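Local coordinates for putative Ribokinase II (Escherichia coli O6, PDB 3IQ0), which probably transfers a phosphate group from magnesium-bound ATP to a ribose-like sugar, as a putative sugar kinase of the pfkB (ribokinase) family, at residues 156-161 against 190-195; 134-139 against 148-153; 72-75 against 79-82; 46-49 against 53-56. All blocks are in the same frame, centred on the assembly; numbering follows the deposited sequence.

How the contacts relate
Along the chain the order is contact 4, contact 3, contact 2, contact 1, each closing before the next opens. Contacts 3 and 4 are neighbours, their centres 9 Å apart, and they meet directly where the backbone of Asp79 probably bonds to Cys54 and Ile56. The centres of contacts 1 and 2 are 10 Å apart; these two share helix 144-159 and touch through Val157 against Phe134 and Met195 against His135. Between the two pairs the centres are 16 to 23 Å apart. Contacts 1, 2 and 4 sample packing on the central nine-stranded sheet of this ribokinase-type alpha/beta fold, while contact 3 packs the loop before strand 83-86 on helix 64-75.

Contact 1 of 4, residues 156-161 against 190-195; sequences IVKANG and LTDIYM
Lys158, in the last turn of helix 144-159, sends its side chain across to Leu190, and its NZ lies 3.3 Å from Leu190 O in a weak hydrogen bond. The chain leaves the helix with CG anti to the carbonyl carbon (chi1 -72°) and runs extended through chi2. It then bends twice, at chi3 80° and chi4 77°, and this double kink turns the ammonium end toward the Leu190 carbonyl. Just before the tip, CE passes the CD2 branch of Leu190 at 4.1 Å, the two side chains crossing at a slant, so the lysine offers its methylene to the leucine and its charge to the backbone.

In the ribokinase-type alpha/beta fold, the end of helix 144-159 here meets the link from helix 178-189 to strand 193-194, at the surface of the molecule. Gly161, with positive phi, is the C-prime residue of the Schellman motif that ends helix 144-159, with Gly162 N bonded to Val157 O and Gly161 N to Lys158 O at 3.0 Å.

Asp192 stands nearby, its OD2 4.2 Å from Lys158 NZ, too far for a salt bridge but near enough for the opposite charges to attract. Its carboxylate is held mainly by other groups: OD2 accepts from Ile164 N of strand 163-167, and OD1 forms a salt bridge with Lys223.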
loop_
_atom_site.group_PDB
_atom_site.type_symbol
_atom_site.label_atom_id
_atom_site.label_comp_id
_atom_site.label_asym_id
_atom_site.label_seq_id
_atom_site.Cartn_x
_atom_site.Cartn_y
_atom_site.Cartn_z
ATOM N N ILE B 156 -24.267 20.794 4.494
ATOM C CA ILE B 156 -25.501 20.023 4.477
ATOM C C ILE B 156 -26.053 19.815 5.881
ATOM O O ILE B 156 -27.232 20.046 6.128
ATOM C CB ILE B 156 -25.275 18.642 3.832
ATOM C CG1 ILE B 156 -24.962 18.815 2.345
ATOM C CG2 ILE B 156 -26.494 17.756 4.043
ATOM C CD1 ILE B 156 -24.797 17.517 1.598
ATOM N N VAL B 157 -25.192 19.385 6.798
ATOM C CA VAL B 157 -25.604 19.130 8.174
ATOM C C VAL B 157 -26.035 20.390 8.917
ATOM O O VAL B 157 -27.024 20.372 9.646
ATOM C CB VAL B 157 -24.478 18.433 8.970
ATOM C CG1 VAL B 157 -24.903 18.232 10.418
ATOM C CG2 VAL B 157 -24.143 17.100 8.326
ATOM N N LYS B 158 -25.298 21.482 8.744
ATOM C CA LYS B 158 -25.667 22.716 9.423
ATOM C C LYS B 158 -26.962 23.275 8.842
ATOM O O LYS B 158 -27.702 23.977 9.526
ATOM C CB LYS B 158 -24.536 23.747 9.330
ATOM C CG LYS B 158 -23.329 23.406 10.192
ATOM C CD LYS B 158 -22.283 24.508 10.161
ATOM C CE LYS B 158 -22.632 25.658 11.097
ATOM N NZ LYS B 158 -22.351 25.336 12.529
ATOM N N ALA B 159 -27.243 22.945 7.585
ATOM C CA ALA B 159 -28.463 23.407 6.934
ATOM C C ALA B 159 -29.692 22.792 7.602
ATOM O O ALA B 159 -30.751 23.417 7.655
ATOM C CB ALA B 159 -28.437 23.051 5.450
ATOM N N ASN B 160 -29.562 21.565 8.103
ATOM C CA ASN B 160 -30.690 20.922 8.774
ATOM C C ASN B 160 -30.624 21.161 10.278
ATOM O O ASN B 160 -31.294 20.482 11.053
ATOM C CB ASN B 160 -30.726 19.414 8.503
ATOM C CG ASN B 160 -29.663 18.967 7.528
ATOM O OD1 ASN B 160 -28.472 19.084 7.803
ATOM N ND2 ASN B 160 -30.087 18.439 6.386
ATOM N N GLY B 161 -29.809 22.130 10.681
ATOM C CA GLY B 161 -29.678 22.460 12.089
ATOM C C GLY B 161 -28.896 21.456 12.914
ATOM O O GLY B 161 -29.185 21.272 14.091
ATOM N N LEU B 190 -16.734 26.618 12.340
ATOM C CA LEU B 190 -18.062 26.029 12.202
ATOM C C LEU B 190 -18.271 24.920 13.222
ATOM O O LEU B 190 -19.284 24.216 13.190
ATOM C CB LEU B 190 -18.237 25.452 10.800
ATOM C CG LEU B 190 -18.084 26.420 9.629
ATOM C CD1 LEU B 190 -18.102 25.637 8.328
ATOM C CD2 LEU B 190 -19.201 27.450 9.661
ATOM N N THR B 191 -17.310 24.774 14.129
ATOM C CA THR B 191 -17.357 23.743 15.157
ATOM C C THR B 191 -18.121 24.150 16.409
ATOM O O THR B 191 -18.002 25.278 16.891
ATOM C CB THR B 191 -15.932 23.336 15.572
ATOM O OG1 THR B 191 -15.291 22.699 14.464
ATOM C CG2 THR B 191 -15.965 22.388 16.776
ATOM N N ASP B 192 -18.895 23.213 16.945
ATOM C CA ASP B 192 -19.666 23.460 18.157
ATOM C C ASP B 192 -18.976 22.774 19.325
ATOM O O ASP B 192 -18.974 23.282 20.448
ATOM C CB ASP B 192 -21.086 22.912 17.999
ATOM C CG ASP B 192 -21.828 23.536 16.829
ATOM O OD1 ASP B 192 -22.086 24.754 16.876
ATOM O OD2 ASP B 192 -22.144 22.809 15.861
ATOM N N ILE B 193 -18.381 21.618 19.039
ATOM C CA ILE B 193 -17.689 20.808 20.037
ATOM C C ILE B 193 -16.263 20.545 19.567
ATOM O O ILE B 193 -16.047 19.831 18.590
ATOM C CB ILE B 193 -18.429 19.447 20.239
ATOM C CG1 ILE B 193 -19.874 19.714 20.670
ATOM C CG2 ILE B 193 -17.707 18.585 21.279
ATOM C CD1 ILE B 193 -20.718 18.459 20.787
ATOM N N TYR B 194 -15.298 21.134 20.265
ATOM C CA TYR B 194 -13.886 20.986 19.926
ATOM C C TYR B 194 -13.230 20.001 20.892
ATOM O O TYR B 194 -13.320 20.171 22.108
ATOM C CB TYR B 194 -13.202 22.354 20.022
ATOM C CG TYR B 194 -11.855 22.428 19.345
ATOM C CD1 TYR B 194 -11.651 21.840 18.094
ATOM C CD2 TYR B 194 -10.790 23.105 19.938
ATOM C CE1 TYR B 194 -10.421 21.921 17.450
ATOM C CE2 TYR B 194 -9.550 23.191 19.302
ATOM C CZ TYR B 194 -9.375 22.595 18.061
ATOM O OH TYR B 194 -8.155 22.645 17.436
HETATM N N MSE B 195 -12.564 18.978 20.361
HETATM C CA MSE B 195 -11.938 17.971 21.215
HETATM C C MSE B 195 -10.442 17.746 20.958
HETATM O O MSE B 195 -10.015 16.664 20.554
HETATM C CB MSE B 195 -12.704 16.650 21.077
HETATM C CG MSE B 195 -14.197 16.789 21.352
HETATM SE SE MSE B 195 -15.170 15.119 21.155
HETATM C CE MSE B 195 -15.527 15.222 19.298
#

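Contact 2 of 4, residues 134-139 against 148-153; sequences FHIMGS and DAVKKA
Phe134, on strand 131-137, opens the contact by reaching for Ala153 on helix 144-159. Its CG stands anti to the backbone N (chi1 -167°), which carries the ring out from the sheet toward the helix. The far end of the ring does the touching: CZ is 3.5 Å from Ala153 CB, and CE2 follows at 3.9 Å from the same methyl, which approaches the ring obliquely. Phe134 also packs on Phe7 and Ile9 of strand 5-9 and on Ile164 of strand 163-167.

His135 and, two residues on, Met137 turn to the opposite side of the sheet, where both pack on Phe43 of helix 39-49.

Ile136 comes back to the helix side. With CG1 anti to its carbonyl carbon (chi1 -66°) and chi2 extended, its CD1 meets Val150 CG1 tip to tip at 3.4 Å, closer than carbon atoms usually pack. Ile136 CG1 adds a looser touch on the same valine methyl at 3.9 Å. Ala153 comes three residues, just under one turn, after Val150, while its partner Phe134 comes two residues before Ile136. Helix and strand therefore run in opposite senses, as a beta-alpha-beta unit requires.

Strand 131-137, helix 144-159 and strand 163-167 form such a unit in this alpha/beta fold. All four touching residues are buried and meet through carbon alone, which implies that hydrophobic packing and close fit, rather than polar bonding, join helix to sheet here.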
loop_
_atom_site.group_PDB
_atom_site.type_symbol
_atom_site.label_atom_id
_atom_site.label_comp_id
_atom_site.label_asym_id
_atom_site.label_seq_id
_atom_site.Cartn_x
_atom_site.Cartn_y
_atom_site.Cartn_z
ATOM N N PHE B 134 -22.433 15.680 13.162
ATOM C CA PHE B 134 -21.403 15.296 12.214
ATOM C C PHE B 134 -20.056 15.512 12.875
ATOM O O PHE B 134 -19.768 16.599 13.387
ATOM C CB PHE B 134 -21.501 16.148 10.947
ATOM C CG PHE B 134 -20.679 15.630 9.807
ATOM C CD1 PHE B 134 -21.066 14.489 9.118
ATOM C CD2 PHE B 134 -19.519 16.289 9.414
ATOM C CE1 PHE B 134 -20.313 14.010 8.053
ATOM C CE2 PHE B 134 -18.756 15.818 8.346
ATOM C CZ PHE B 134 -19.154 14.677 7.666
ATOM N N HIS B 135 -19.234 14.469 12.861
ATOM C CA HIS B 135 -17.922 14.537 13.482
ATOM C C HIS B 135 -16.793 14.532 12.461
ATOM O O HIS B 135 -16.771 13.720 11.537
ATOM C CB HIS B 135 -17.738 13.370 14.440
ATOM C CG HIS B 135 -16.415 13.378 15.133
ATOM N ND1 HIS B 135 -16.136 14.216 16.188
ATOM C CD2 HIS B 135 -15.274 12.698 14.876
ATOM C CE1 HIS B 135 -14.876 14.051 16.552
ATOM N NE2 HIS B 135 -14.331 13.137 15.772
ATOM N N ILE B 136 -15.849 15.446 12.647
ATOM C CA ILE B 136 -14.717 15.571 11.741
ATOM C C ILE B 136 -13.386 15.265 12.422
ATOM O O ILE B 136 -13.120 15.743 13.521
ATOM C CB ILE B 136 -14.648 16.997 11.147
ATOM C CG1 ILE B 136 -15.865 17.240 10.255
ATOM C CG2 ILE B 136 -13.380 17.168 10.330
ATOM C CD1 ILE B 136 -16.045 18.698 9.874
HETATM N N MSE B 137 -12.570 14.449 11.759
HETATM C CA MSE B 137 -11.240 14.087 12.242
HETATM C C MSE B 137 -10.250 14.927 11.429
HETATM O O MSE B 137 -10.232 14.847 10.201
HETATM C CB MSE B 137 -10.950 12.603 11.987
HETATM C CG MSE B 137 -11.682 11.642 12.894
HETATM SE SE MSE B 137 -11.054 11.841 14.703
HETATM C CE MSE B 137 -12.161 10.489 15.540
ATOM N N GLY B 138 -9.442 15.733 12.108
ATOM C CA GLY B 138 -8.476 16.552 11.398
ATOM C C GLY B 138 -7.505 15.725 10.572
ATOM O O GLY B 138 -6.959 16.201 9.573
ATOM N N SER B 139 -7.302 14.475 10.978
ATOM C CA SER B 139 -6.390 13.578 10.278
ATOM C C SER B 139 -6.839 13.261 8.858
ATOM O O SER B 139 -6.080 12.688 8.078
ATOM C CB SER B 139 -6.247 12.273 11.056
ATOM O OG SER B 139 -7.495 11.606 11.120
ATOM N N ASP B 148 -12.850 19.505 0.612
ATOM C CA ASP B 148 -14.055 19.796 -0.154
ATOM C C ASP B 148 -15.191 18.872 0.265
ATOM O O ASP B 148 -16.306 19.325 0.523
ATOM C CB ASP B 148 -13.779 19.645 -1.652
ATOM C CG ASP B 148 -13.038 20.836 -2.233
ATOM O OD1 ASP B 148 -12.570 21.691 -1.451
ATOM O OD2 ASP B 148 -12.921 20.914 -3.476
ATOM N N ALA B 149 -14.900 17.576 0.332
ATOM C CA ALA B 149 -15.897 16.591 0.733
ATOM C C ALA B 149 -16.427 16.959 2.114
ATOM O O ALA B 149 -17.633 16.933 2.355
ATOM C CB ALA B 149 -15.273 15.198 0.764
ATOM N N VAL B 150 -15.516 17.315 3.014
ATOM C CA VAL B 150 -15.894 17.693 4.367
ATOM C C VAL B 150 -16.678 19.006 4.408
ATOM O O VAL B 150 -17.661 19.120 5.136
ATOM C CB VAL B 150 -14.649 17.810 5.266
ATOM C CG1 VAL B 150 -15.034 18.366 6.622
ATOM C CG2 VAL B 150 -14.009 16.442 5.430
ATOM N N LYS B 151 -16.253 19.996 3.631
ATOM C CA LYS B 151 -16.961 21.276 3.605
ATOM C C LYS B 151 -18.408 21.098 3.142
ATOM O O LYS B 151 -19.323 21.689 3.711
ATOM C CB LYS B 151 -16.238 22.274 2.693
ATOM C CG LYS B 151 -14.935 22.807 3.275
ATOM C CD LYS B 151 -14.322 23.901 2.408
ATOM C CE LYS B 151 -13.099 24.506 3.085
ATOM N NZ LYS B 151 -12.487 25.626 2.303
ATOM N N LYS B 152 -18.608 20.275 2.114
ATOM C CA LYS B 152 -19.940 20.016 1.578
ATOM C C LYS B 152 -20.821 19.348 2.634
ATOM O O LYS B 152 -21.933 19.798 2.905
ATOM C CB LYS B 152 -19.844 19.112 0.346
ATOM C CG LYS B 152 -21.188 18.718 -0.250
ATOM C CD LYS B 152 -21.027 17.747 -1.416
ATOM C CE LYS B 152 -22.373 17.161 -1.845
ATOM N NZ LYS B 152 -22.280 16.207 -2.996
ATOM N N ALA B 153 -20.311 18.271 3.221
ATOM C CA ALA B 153 -21.038 17.534 4.247
ATOM C C ALA B 153 -21.409 18.463 5.400
ATOM O O ALA B 153 -22.530 18.426 5.898
ATOM C CB ALA B 153 -20.182 16.373 4.756
#

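Contact 3 of 4, residues 72-75 against 79-82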
loop_
_atom_site.group_PDB
_atom_site.type_symbol
_atom_site.label_atom_id
_atom_site.label_comp_id
_atom_site.label_asym_id
_atom_site.label_seq_id
_atom_site.Cartn_x
_atom_site.Cartn_y
_atom_site.Cartn_z
ATOM N N ARG B 72 -16.832 -5.479 9.431
ATOM C CA ARG B 72 -16.743 -5.151 10.852
ATOM C C ARG B 72 -17.727 -4.043 11.220
ATOM O O ARG B 72 -18.496 -4.180 12.161
ATOM C CB ARG B 72 -15.319 -4.711 11.209
ATOM C CG ARG B 72 -15.217 -3.979 12.543
ATOM C CD ARG B 72 -15.567 -4.884 13.714
ATOM N NE ARG B 72 -14.385 -5.554 14.239
ATOM C CZ ARG B 72 -13.648 -5.096 15.247
ATOM N NH1 ARG B 72 -13.973 -3.964 15.859
ATOM N NH2 ARG B 72 -12.572 -5.765 15.634
ATOM N N LEU B 73 -17.685 -2.940 10.481
ATOM C CA LEU B 73 -18.578 -1.811 10.740
ATOM C C LEU B 73 -20.050 -2.188 10.593
ATOM O O LEU B 73 -20.879 -1.810 11.422
ATOM C CB LEU B 73 -18.231 -0.654 9.796
ATOM C CG LEU B 73 -17.332 0.485 10.313
ATOM C CD1 LEU B 73 -16.580 0.082 11.554
ATOM C CD2 LEU B 73 -16.392 0.915 9.219
ATOM N N ALA B 74 -20.379 -2.930 9.543
ATOM C CA ALA B 74 -21.766 -3.333 9.329
ATOM C C ALA B 74 -22.226 -4.248 10.455
ATOM O O ALA B 74 -23.314 -4.074 11.005
ATOM C CB ALA B 74 -21.905 -4.040 7.985
ATOM N N ALA B 75 -21.388 -5.217 10.806
ATOM C CA ALA B 75 -21.714 -6.161 11.866
ATOM C C ALA B 75 -21.907 -5.454 13.202
ATOM O O ALA B 75 -22.712 -5.886 14.022
ATOM C CB ALA B 75 -20.613 -7.222 11.985
ATOM N N ASP B 79 -24.139 2.230 9.723
ATOM C CA ASP B 79 -24.771 2.380 8.418
ATOM C C ASP B 79 -23.588 2.578 7.471
ATOM O O ASP B 79 -22.911 3.609 7.526
ATOM C CB ASP B 79 -25.670 3.620 8.401
ATOM C CG ASP B 79 -26.310 3.865 7.040
ATOM O OD1 ASP B 79 -25.910 3.214 6.052
ATOM O OD2 ASP B 79 -27.213 4.722 6.963
ATOM N N ILE B 80 -23.326 1.603 6.609
ATOM C CA ILE B 80 -22.184 1.720 5.710
ATOM C C ILE B 80 -22.499 2.061 4.259
ATOM O O ILE B 80 -21.659 1.870 3.381
ATOM C CB ILE B 80 -21.316 0.433 5.752
ATOM C CG1 ILE B 80 -22.168 -0.809 5.463
ATOM C CG2 ILE B 80 -20.665 0.294 7.128
ATOM C CD1 ILE B 80 -22.639 -0.920 4.035
ATOM N N ARG B 81 -23.695 2.581 4.006
ATOM C CA ARG B 81 -24.078 2.934 2.644
ATOM C C ARG B 81 -23.197 4.041 2.077
ATOM O O ARG B 81 -23.047 4.162 0.859
ATOM C CB ARG B 81 -25.546 3.363 2.596
ATOM C CG ARG B 81 -26.521 2.262 2.970
ATOM C CD ARG B 81 -27.945 2.732 2.768
ATOM N NE ARG B 81 -28.164 4.015 3.422
ATOM C CZ ARG B 81 -28.922 4.191 4.497
ATOM N NH1 ARG B 81 -29.551 3.160 5.048
ATOM N NH2 ARG B 81 -29.040 5.402 5.027
ATOM N N GLY B 82 -22.617 4.846 2.964
ATOM C CA GLY B 82 -21.753 5.929 2.531
ATOM C C GLY B 82 -20.338 5.472 2.226
ATOM O O GLY B 82 -19.458 6.288 1.943
#
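Apolar packing joins the two segments, and Ile80 supplies one side of it. Its CG2 methyl rests 3.7 Å from Leu73 CB on helix 64-75 and 4.0 Å from the backbone N of Ala74. The other branch works separately: Ile80 CG1 lies 4.1 Å from Ala74 CB. With chi1 at 54°, CG1 sits between the backbone N and the carbonyl carbon, and the two branches fork over neighbouring residues of the last helical turn. Leu73 is buried and also packs on Val78 and Met297, whereas Ala74 is at the exposed edge.

Polar bonds belong to the loop itself. Asp79 OD1 accepts from Arg81 N at 3.1 Å in a nearly straight bond (169°), met on the anti side and 28° out of the carboxylate plane. Asp79 OD2 makes a salt bridge to Arg81 NH2 at 2.7 Å; because the oxygen is well out of the guanidinium plane, the attraction is between charges. The guanidinium lays one face over OD1.

The bond from Arg81 N to Asp79 OD1 makes an Asx turn, here in the loop that leads from helix 64-75 to strand 83-86, one of the two outermost strands of the central sheet.

Contact 4 of 4, residues 46-49 against 53-56; sequences QVTR and PCGI
Cys54, the first residue of strand 54-61, points its side chain at the last turns of helix 39-49, where Val47 and Thr48 receive it. Its SG takes the position between the backbone N and the carbonyl carbon (chi1 53°), and this turns the sulfur toward Thr48. SG lies 3.6 Å from Thr48 CB and 3.8 Å from the backbone N of the same residue, so the sulfur settles against the root of the threonine side chain and the helix backbone.

Val47 comes at the cysteine with a single branch. Its CG1, anti to the backbone N at chi1 171°, reaches over both atoms of the Cys54 side chain, 3.9 Å from CB and 3.9 Å from SG. Cys54 is therefore met by a methyl group of one residue and by the beta carbon of the next.

The two segments are joined by a loop of three residues, so the chain leaves the helix, turns back and enters the sheet with its first side chain directed at the helix it has just left. Helix 39-49 thus packs against the central sheet at this point, over strands 54-61 and 5-9, and Cys54 is also packed on Ile44 of the same helix and on Val6 of strand 5-9.

Thr48 uses its hydroxyl for a different neighbour: OG1 is hydrogen-bonded to Asp76 O, just beyond helix 64-75, while its beta carbon stays against the sulfur. Thr48 also touches Val78, and Val47 packs on Val52 within the connecting loop.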
loop_
_atom_site.group_PDB
_atom_site.type_symbol
_atom_site.label_atom_id
_atom_site.label_comp_id
_atom_site.label_asym_id
_atom_site.label_seq_id
_atom_site.Cartn_x
_atom_site.Cartn_y
_atom_site.Cartn_z
ATOM N N GLN B 46 -16.970 3.002 17.946
ATOM C CA GLN B 46 -17.240 3.187 19.368
ATOM C C GLN B 46 -18.649 3.743 19.530
ATOM O O GLN B 46 -19.367 3.363 20.450
ATOM C CB GLN B 46 -16.210 4.129 20.003
ATOM C CG GLN B 46 -16.401 4.368 21.509
ATOM C CD GLN B 46 -16.521 3.075 22.295
ATOM O OE1 GLN B 46 -17.625 2.551 22.506
ATOM N NE2 GLN B 46 -15.392 2.543 22.720
ATOM N N VAL B 47 -19.055 4.628 18.623
ATOM C CA VAL B 47 -20.398 5.185 18.693
ATOM C C VAL B 47 -21.451 4.091 18.564
ATOM O O VAL B 47 -22.374 4.029 19.368
ATOM C CB VAL B 47 -20.653 6.223 17.584
ATOM C CG1 VAL B 47 -22.116 6.592 17.558
ATOM C CG2 VAL B 47 -19.796 7.464 17.819
ATOM N N THR B 48 -21.321 3.233 17.556
ATOM C CA THR B 48 -22.309 2.173 17.367
ATOM C C THR B 48 -22.275 1.125 18.470
ATOM O O THR B 48 -23.289 0.497 18.753
ATOM C CB THR B 48 -22.146 1.443 16.019
ATOM O OG1 THR B 48 -23.311 0.648 15.788
ATOM C CG2 THR B 48 -20.914 0.511 16.033
ATOM N N ARG B 49 -21.120 0.930 19.095
ATOM C CA ARG B 49 -21.041 -0.054 20.158
ATOM C C ARG B 49 -21.756 0.444 21.407
ATOM O O ARG B 49 -22.101 -0.349 22.279
ATOM C CB ARG B 49 -19.588 -0.395 20.471
ATOM C CG ARG B 49 -18.902 -1.128 19.334
ATOM C CD ARG B 49 -17.920 -2.120 19.885
ATOM N NE ARG B 49 -18.602 -3.228 20.538
ATOM C CZ ARG B 49 -18.038 -4.010 21.450
ATOM N NH1 ARG B 49 -16.788 -3.794 21.821
ATOM N NH2 ARG B 49 -18.718 -5.016 21.979
ATOM N N PRO B 53 -27.308 5.006 16.813
ATOM C CA PRO B 53 -27.347 4.845 15.356
ATOM C C PRO B 53 -26.392 5.823 14.691
ATOM O O PRO B 53 -26.361 7.005 15.046
ATOM C CB PRO B 53 -28.817 5.108 15.002
ATOM C CG PRO B 53 -29.384 5.790 16.215
ATOM C CD PRO B 53 -28.665 5.166 17.361
ATOM N N CYS B 54 -25.616 5.323 13.731
ATOM C CA CYS B 54 -24.616 6.151 13.057
ATOM C C CYS B 54 -24.256 5.637 11.666
ATOM O O CYS B 54 -24.679 4.552 11.262
ATOM C CB CYS B 54 -23.357 6.179 13.909
ATOM S SG CYS B 54 -22.801 4.497 14.308
ATOM N N GLY B 55 -23.455 6.422 10.947
ATOM C CA GLY B 55 -23.033 6.048 9.611
ATOM C C GLY B 55 -21.683 6.665 9.301
ATOM O O GLY B 55 -21.191 7.505 10.056
ATOM N N ILE B 56 -21.068 6.259 8.199
ATOM C CA ILE B 56 -19.771 6.815 7.843
ATOM C C ILE B 56 -19.626 6.971 6.337
ATOM O O ILE B 56 -20.083 6.127 5.570
ATOM C CB ILE B 56 -18.607 5.940 8.406
ATOM C CG1 ILE B 56 -17.259 6.601 8.097
ATOM C CG2 ILE B 56 -18.677 4.528 7.842
ATOM C CD1 ILE B 56 -16.068 5.947 8.786
#